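PDB 3QMW: thioesterase, which probably hydrolyses thioesters as an alpha/beta-hydrolase of the prodiginine biosynthetic pathway in Streptomyces coelicolor. Local coordinates for residues L31-F36 with D98-G103; R47-R52 with R250-L255. All coordinates share one frame; numbering follows the deposited sequence.

Contact 1. Residues L31-F36 with D98-G103; sequences LRLVCF and DYALFG
Leu33 and Ala100, Val34 and Leu101, and Cys35 and Phe102 pair across two neighbouring parallel strands inside the alpha/beta-hydrolase sheet, where 99-104 is the strand that leads to the presumed nucleophile elbow. Their side chains alternate between the two faces. On the face of Leu33, Ala100, Cys35 and Phe102, the leucine lies with CG anti to its backbone N (chi1 -175°), which leans CD1 across to the neighbouring strand; it rests 4.1 Å from Ala100 CB and also reaches the CB of Phe102. The phenylalanine ring in turn presents an edge to Cys35, whose CB lies near the ring plane, 4.4 Å from Phe102 CD2. On the other face, Leu101 turns CD2 to Val34, 4.0 Å from its CB, and the same methyl also meets CE1 of the Phe36 ring obliquely. Helix 106-120 packs over this side, touching Phe36, Tyr99 and Leu101.

Between the faces, the backbone bonds follow the parallel pattern: Val34 gives its N-H to Ala100 O and takes one at its own O from Phe102 N, and Phe36 N then donates to Phe102 O at 2.8 Å. At the start of the ladder the arginine side chain joins in. The Arg32 chain folds back at chi2 and chi3, both near +60° to +80°, turning its guanidinium toward the end of strand 99-104 where the chain enters. Asp98 O thereby accepts two N-H groups from one residue, arriving from opposite faces of its carbonyl plane. The bond from Arg32 N is bent, whereas Arg32 NE donates to Asp98 O over 3.0 Å almost straight (166° at the hydrogen), with that oxygen lying in the guanidinium plane.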
loop_
_atom_site.group_PDB
_atom_site.type_symbol
_atom_site.label_atom_id
_atom_site.label_comp_id
_atom_site.label_asym_id
_atom_site.label_seq_id
_atom_site.Cartn_x
_atom_site.Cartn_y
_atom_site.Cartn_z
ATOM N N LEU D 31 2.136 11.013 12.329
ATOM C CA LEU D 31 0.877 10.363 12.657
ATOM C C LEU D 31 1.182 9.107 13.482
ATOM O O LEU D 31 2.295 8.569 13.420
ATOM C CB LEU D 31 0.159 9.982 11.366
ATOM C CG LEU D 31 -1.234 9.342 11.426
ATOM C CD1 LEU D 31 -2.233 10.239 12.143
ATOM C CD2 LEU D 31 -1.719 9.038 10.011
ATOM N N ARG D 32 0.200 8.669 14.271
ATOM C CA ARG D 32 0.270 7.398 15.004
ATOM C C ARG D 32 -0.972 6.592 14.648
ATOM O O ARG D 32 -2.069 7.140 14.657
ATOM C CB ARG D 32 0.331 7.632 16.520
ATOM C CG ARG D 32 1.675 8.186 17.035
ATOM C CD ARG D 32 1.862 9.708 16.767
ATOM N NE ARG D 32 0.819 10.486 17.416
ATOM C CZ ARG D 32 0.770 10.729 18.724
ATOM N NH1 ARG D 32 -0.231 11.436 19.214
ATOM N NH2 ARG D 32 1.713 10.281 19.554
ATOM N N LEU D 33 -0.810 5.313 14.316
ATOM C CA LEU D 33 -1.963 4.463 14.005
ATOM C C LEU D 33 -2.182 3.426 15.100
ATOM O O LEU D 33 -1.377 2.500 15.268
ATOM C CB LEU D 33 -1.805 3.771 12.654
ATOM C CG LEU D 33 -3.016 2.959 12.191
ATOM C CD1 LEU D 33 -4.178 3.867 11.859
ATOM C CD2 LEU D 33 -2.643 2.107 10.992
ATOM N N VAL D 34 -3.296 3.597 15.818
ATOM C CA VAL D 34 -3.632 2.811 16.992
ATOM C C VAL D 34 -4.518 1.642 16.568
ATOM O O VAL D 34 -5.669 1.822 16.163
ATOM C CB VAL D 34 -4.340 3.702 18.041
ATOM C CG1 VAL D 34 -4.710 2.913 19.276
ATOM C CG2 VAL D 34 -3.443 4.891 18.412
ATOM N N CYS D 35 -3.964 0.438 16.686
ATOM C CA CYS D 35 -4.539 -0.742 16.072
ATOM C C CYS D 35 -5.102 -1.725 17.096
ATOM O O CYS D 35 -4.410 -2.114 18.029
ATOM C CB CYS D 35 -3.462 -1.430 15.235
ATOM S SG CYS D 35 -2.585 -0.363 14.044
ATOM N N PHE D 36 -6.354 -2.141 16.892
ATOM C CA PHE D 36 -7.055 -3.034 17.806
ATOM C C PHE D 36 -7.291 -4.401 17.193
ATOM O O PHE D 36 -7.818 -4.493 16.080
ATOM C CB PHE D 36 -8.385 -2.422 18.203
ATOM C CG PHE D 36 -8.238 -1.189 19.025
ATOM C CD1 PHE D 36 -8.604 0.048 18.517
ATOM C CD2 PHE D 36 -7.690 -1.263 20.306
ATOM C CE1 PHE D 36 -8.447 1.199 19.277
ATOM C CE2 PHE D 36 -7.535 -0.114 21.084
ATOM C CZ PHE D 36 -7.913 1.121 20.570
ATOM N N ASP D 98 -2.922 13.908 16.582
ATOM C CA ASP D 98 -2.340 13.460 15.304
ATOM C C ASP D 98 -2.259 11.921 15.305
ATOM O O ASP D 98 -1.173 11.315 15.387
ATOM C CB ASP D 98 -0.952 14.093 15.051
ATOM C CG ASP D 98 -1.004 15.622 14.908
ATOM O OD1 ASP D 98 -2.055 16.165 14.482
ATOM O OD2 ASP D 98 0.022 16.278 15.218
ATOM N N TYR D 99 -3.436 11.313 15.237
ATOM C CA TYR D 99 -3.576 9.880 15.376
ATOM C C TYR D 99 -4.852 9.418 14.691
ATOM O O TYR D 99 -5.720 10.229 14.359
ATOM C CB TYR D 99 -3.610 9.502 16.858
ATOM C CG TYR D 99 -4.919 9.829 17.547
ATOM C CD1 TYR D 99 -5.307 11.150 17.763
ATOM C CD2 TYR D 99 -5.767 8.817 17.993
ATOM C CE1 TYR D 99 -6.508 11.461 18.394
ATOM C CE2 TYR D 99 -6.974 9.114 18.631
ATOM C CZ TYR D 99 -7.343 10.440 18.828
ATOM O OH TYR D 99 -8.542 10.729 19.457
ATOM N N ALA D 100 -4.945 8.112 14.463
ATOM C CA ALA D 100 -6.168 7.502 13.943
ATOM C C ALA D 100 -6.376 6.110 14.538
ATOM O O ALA D 100 -5.528 5.602 15.276
ATOM C CB ALA D 100 -6.132 7.431 12.428
ATOM N N LEU D 101 -7.503 5.496 14.200
ATOM C CA LEU D 101 -7.893 4.236 14.800
ATOM C C LEU D 101 -8.154 3.214 13.719
ATOM O O LEU D 101 -8.918 3.482 12.783
ATOM C CB LEU D 101 -9.158 4.414 15.667
ATOM C CG LEU D 101 -9.098 5.528 16.726
ATOM C CD1 LEU D 101 -10.459 5.785 17.340
ATOM C CD2 LEU D 101 -8.018 5.223 17.799
ATOM N N PHE D 102 -7.494 2.059 13.859
ATOM C CA PHE D 102 -7.848 0.839 13.142
ATOM C C PHE D 102 -8.335 -0.260 14.093
ATOM O O PHE D 102 -7.711 -0.519 15.126
ATOM C CB PHE D 102 -6.671 0.254 12.357
ATOM C CG PHE D 102 -6.999 -1.078 11.768
ATOM C CD1 PHE D 102 -7.713 -1.164 10.588
ATOM C CD2 PHE D 102 -6.717 -2.242 12.455
ATOM C CE1 PHE D 102 -8.085 -2.399 10.071
ATOM C CE2 PHE D 102 -7.093 -3.475 11.940
ATOM C CZ PHE D 102 -7.768 -3.552 10.750
ATOM N N GLY D 103 -9.411 -0.942 13.713
ATOM C CA GLY D 103 -9.845 -2.118 14.434
ATOM C C GLY D 103 -10.429 -3.155 13.505
ATOM O O GLY D 103 -11.118 -2.815 12.557
#

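Contact 2. Residues R47-R52 with R250-L255; sequences RGWQER and RLLAHL
Trp49 lays its indole against three leucines, Leu251, Leu252 and Leu255, on one side of helix 246-258. From CB, the first torsion (chi1 -81°) sets CG anti to the carbonyl carbon and carries the ring out toward that helix. CG comes within 3.7 Å of Leu252 CD2, and this methyl sits over the indole face, its closest approach being 3.4 Å to Trp49 CD2. It makes a CH-pi contact with the five-membered ring, 17° off the normal. Farther out the partners change: CZ2 and CH2 meet Leu251 CD2, each at 3.6 Å, while CZ3 touches Leu255 CD1 at the same distance. The other branch of Leu252 serves a second residue, as CD1 packs against the aliphatic CB and CG of Arg52, 3.9 Å from the latter. Beyond that stem the arginine's charged end forms a salt bridge with Asp249. Phe46 meets the indole edge-to-face. The contact thus joins the short helix after the first strand to the C-terminal helix, two elements packed on the same side of the central sheet in this alpha/beta-hydrolase fold.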
loop_
_atom_site.group_PDB
_atom_site.type_symbol
_atom_site.label_atom_id
_atom_site.label_comp_id
_atom_site.label_asym_id
_atom_site.label_seq_id
_atom_site.Cartn_x
_atom_site.Cartn_y
_atom_site.Cartn_z
ATOM N N ARG D 47 1.865 -7.717 12.900
ATOM C CA ARG D 47 3.275 -7.939 12.608
ATOM C C ARG D 47 3.491 -7.615 11.133
ATOM O O ARG D 47 2.741 -8.069 10.271
ATOM C CB ARG D 47 3.661 -9.391 12.893
ATOM C CG ARG D 47 5.139 -9.638 13.159
ATOM C CD ARG D 47 5.422 -11.121 13.477
ATOM N NE ARG D 47 5.372 -12.006 12.298
ATOM C CZ ARG D 47 4.284 -12.632 11.823
ATOM N NH1 ARG D 47 3.083 -12.494 12.394
ATOM N NH2 ARG D 47 4.394 -13.415 10.751
ATOM N N GLY D 48 4.501 -6.805 10.854
ATOM C CA GLY D 48 4.853 -6.468 9.492
ATOM C C GLY D 48 4.248 -5.167 9.011
ATOM O O GLY D 48 4.688 -4.633 8.003
ATOM N N TRP D 49 3.241 -4.657 9.715
ATOM C CA TRP D 49 2.534 -3.462 9.281
ATOM C C TRP D 49 3.426 -2.236 9.195
ATOM O O TRP D 49 3.285 -1.455 8.262
ATOM C CB TRP D 49 1.361 -3.155 10.207
ATOM C CG TRP D 49 0.155 -3.962 9.925
ATOM C CD1 TRP D 49 0.111 -5.277 9.593
ATOM C CD2 TRP D 49 -1.198 -3.517 9.988
ATOM N NE1 TRP D 49 -1.182 -5.680 9.416
ATOM C CE2 TRP D 49 -2.012 -4.618 9.653
ATOM C CE3 TRP D 49 -1.804 -2.289 10.281
ATOM C CZ2 TRP D 49 -3.410 -4.533 9.598
ATOM C CZ3 TRP D 49 -3.192 -2.202 10.227
ATOM C CH2 TRP D 49 -3.978 -3.318 9.888
ATOM N N GLN D 50 4.332 -2.056 10.159
ATOM C CA GLN D 50 5.185 -0.861 10.183
ATOM C C GLN D 50 5.969 -0.730 8.888
ATOM O O GLN D 50 6.046 0.350 8.301
ATOM C CB GLN D 50 6.164 -0.891 11.355
ATOM C CG GLN D 50 7.027 0.376 11.468
ATOM C CD GLN D 50 6.196 1.628 11.700
ATOM O OE1 GLN D 50 5.234 1.603 12.457
ATOM N NE2 GLN D 50 6.564 2.725 11.050
ATOM N N GLU D 51 6.546 -1.848 8.460
ATOM C CA GLU D 51 7.372 -1.909 7.266
ATOM C C GLU D 51 6.580 -1.522 6.021
ATOM O O GLU D 51 7.123 -0.880 5.120
ATOM C CB GLU D 51 7.929 -3.327 7.080
ATOM C CG GLU D 51 9.047 -3.730 8.052
ATOM C CD GLU D 51 8.561 -4.123 9.460
ATOM O OE1 GLU D 51 7.385 -4.544 9.624
ATOM O OE2 GLU D 51 9.374 -4.009 10.411
ATOM N N ARG D 52 5.306 -1.910 5.981
ATOM C CA ARG D 52 4.460 -1.709 4.800
ATOM C C ARG D 52 3.859 -0.321 4.676
ATOM O O ARG D 52 3.215 -0.026 3.662
ATOM C CB ARG D 52 3.298 -2.695 4.793
ATOM C CG ARG D 52 3.704 -4.135 4.788
ATOM C CD ARG D 52 4.522 -4.506 3.556
ATOM N NE ARG D 52 4.417 -5.944 3.318
ATOM C CZ ARG D 52 3.409 -6.531 2.680
ATOM N NH1 ARG D 52 3.407 -7.850 2.541
ATOM N NH2 ARG D 52 2.417 -5.812 2.169
ATOM N N ARG D 250 -3.956 -5.547 0.362
ATOM C CA ARG D 250 -4.815 -4.457 -0.108
ATOM C C ARG D 250 -5.302 -3.550 1.015
ATOM O O ARG D 250 -5.245 -2.324 0.876
ATOM C CB ARG D 250 -6.007 -4.972 -0.911
ATOM C CG ARG D 250 -5.797 -4.949 -2.410
ATOM C CD ARG D 250 -7.136 -4.866 -3.167
ATOM N NE ARG D 250 -6.954 -4.614 -4.604
ATOM C CZ ARG D 250 -6.534 -5.523 -5.492
ATOM N NH1 ARG D 250 -6.234 -6.769 -5.118
ATOM N NH2 ARG D 250 -6.406 -5.182 -6.771
ATOM N N LEU D 251 -5.777 -4.132 2.121
ATOM C CA LEU D 251 -6.133 -3.333 3.300
ATOM C C LEU D 251 -5.012 -2.346 3.582
ATOM O O LEU D 251 -5.251 -1.152 3.661
ATOM C CB LEU D 251 -6.363 -4.199 4.541
ATOM C CG LEU D 251 -6.375 -3.421 5.874
ATOM C CD1 LEU D 251 -7.739 -2.850 6.111
ATOM C CD2 LEU D 251 -5.969 -4.269 7.039
ATOM N N LEU D 252 -3.795 -2.863 3.719
ATOM C CA LEU D 252 -2.616 -2.033 4.013
ATOM C C LEU D 252 -2.340 -0.919 3.001
ATOM O O LEU D 252 -1.791 0.130 3.356
ATOM C CB LEU D 252 -1.365 -2.913 4.137
ATOM C CG LEU D 252 -1.254 -3.727 5.426
ATOM C CD1 LEU D 252 -0.130 -4.723 5.308
ATOM C CD2 LEU D 252 -1.049 -2.811 6.649
ATOM N N ALA D 253 -2.694 -1.162 1.741
ATOM C CA ALA D 253 -2.432 -0.211 0.669
ATOM C C ALA D 253 -3.482 0.884 0.719
ATOM O O ALA D 253 -3.154 2.065 0.600
ATOM C CB ALA D 253 -2.437 -0.912 -0.674
ATOM N N HIS D 254 -4.739 0.496 0.920
ATOM C CA HIS D 254 -5.802 1.475 1.196
ATOM C C HIS D 254 -5.477 2.365 2.406
ATOM O O HIS D 254 -5.635 3.576 2.342
ATOM C CB HIS D 254 -7.147 0.782 1.379
ATOM C CG HIS D 254 -7.744 0.296 0.098
ATOM N ND1 HIS D 254 -8.248 1.153 -0.861
ATOM C CD2 HIS D 254 -7.917 -0.956 -0.391
ATOM C CE1 HIS D 254 -8.705 0.448 -1.883
ATOM N NE2 HIS D 254 -8.518 -0.834 -1.624
ATOM N N LEU D 255 -4.998 1.780 3.494
ATOM C CA LEU D 255 -4.602 2.568 4.659
ATOM C C LEU D 255 -3.552 3.595 4.268
ATOM O O LEU D 255 -3.620 4.755 4.668
ATOM C CB LEU D 255 -4.067 1.667 5.778
ATOM C CG LEU D 255 -5.105 0.741 6.449
ATOM C CD1 LEU D 255 -4.444 -0.226 7.432
ATOM C CD2 LEU D 255 -6.206 1.529 7.138
#

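Overall arrangement
From the N terminus, the chain runs through strand 31-36 and then the short helix 49-53, so the first halves of both contacts come early. Contact 1 closes when strand 99-104 returns beside 31-36, after strand 57-61 and helix 79-91 have been made. Contact 2 stays open much longer and closes near the C terminus, at helix 246-258; because 47-52 lies within the first loop and 250-255 beyond it, the two closures cross. Their centres are about 13 Å apart, and they touch: Phe102 CE2 packs 3.7 Å from Trp49 CH2. Together they join two neighbouring strands of the sheet, through helix 49-53, to the C-terminal helix 246-258.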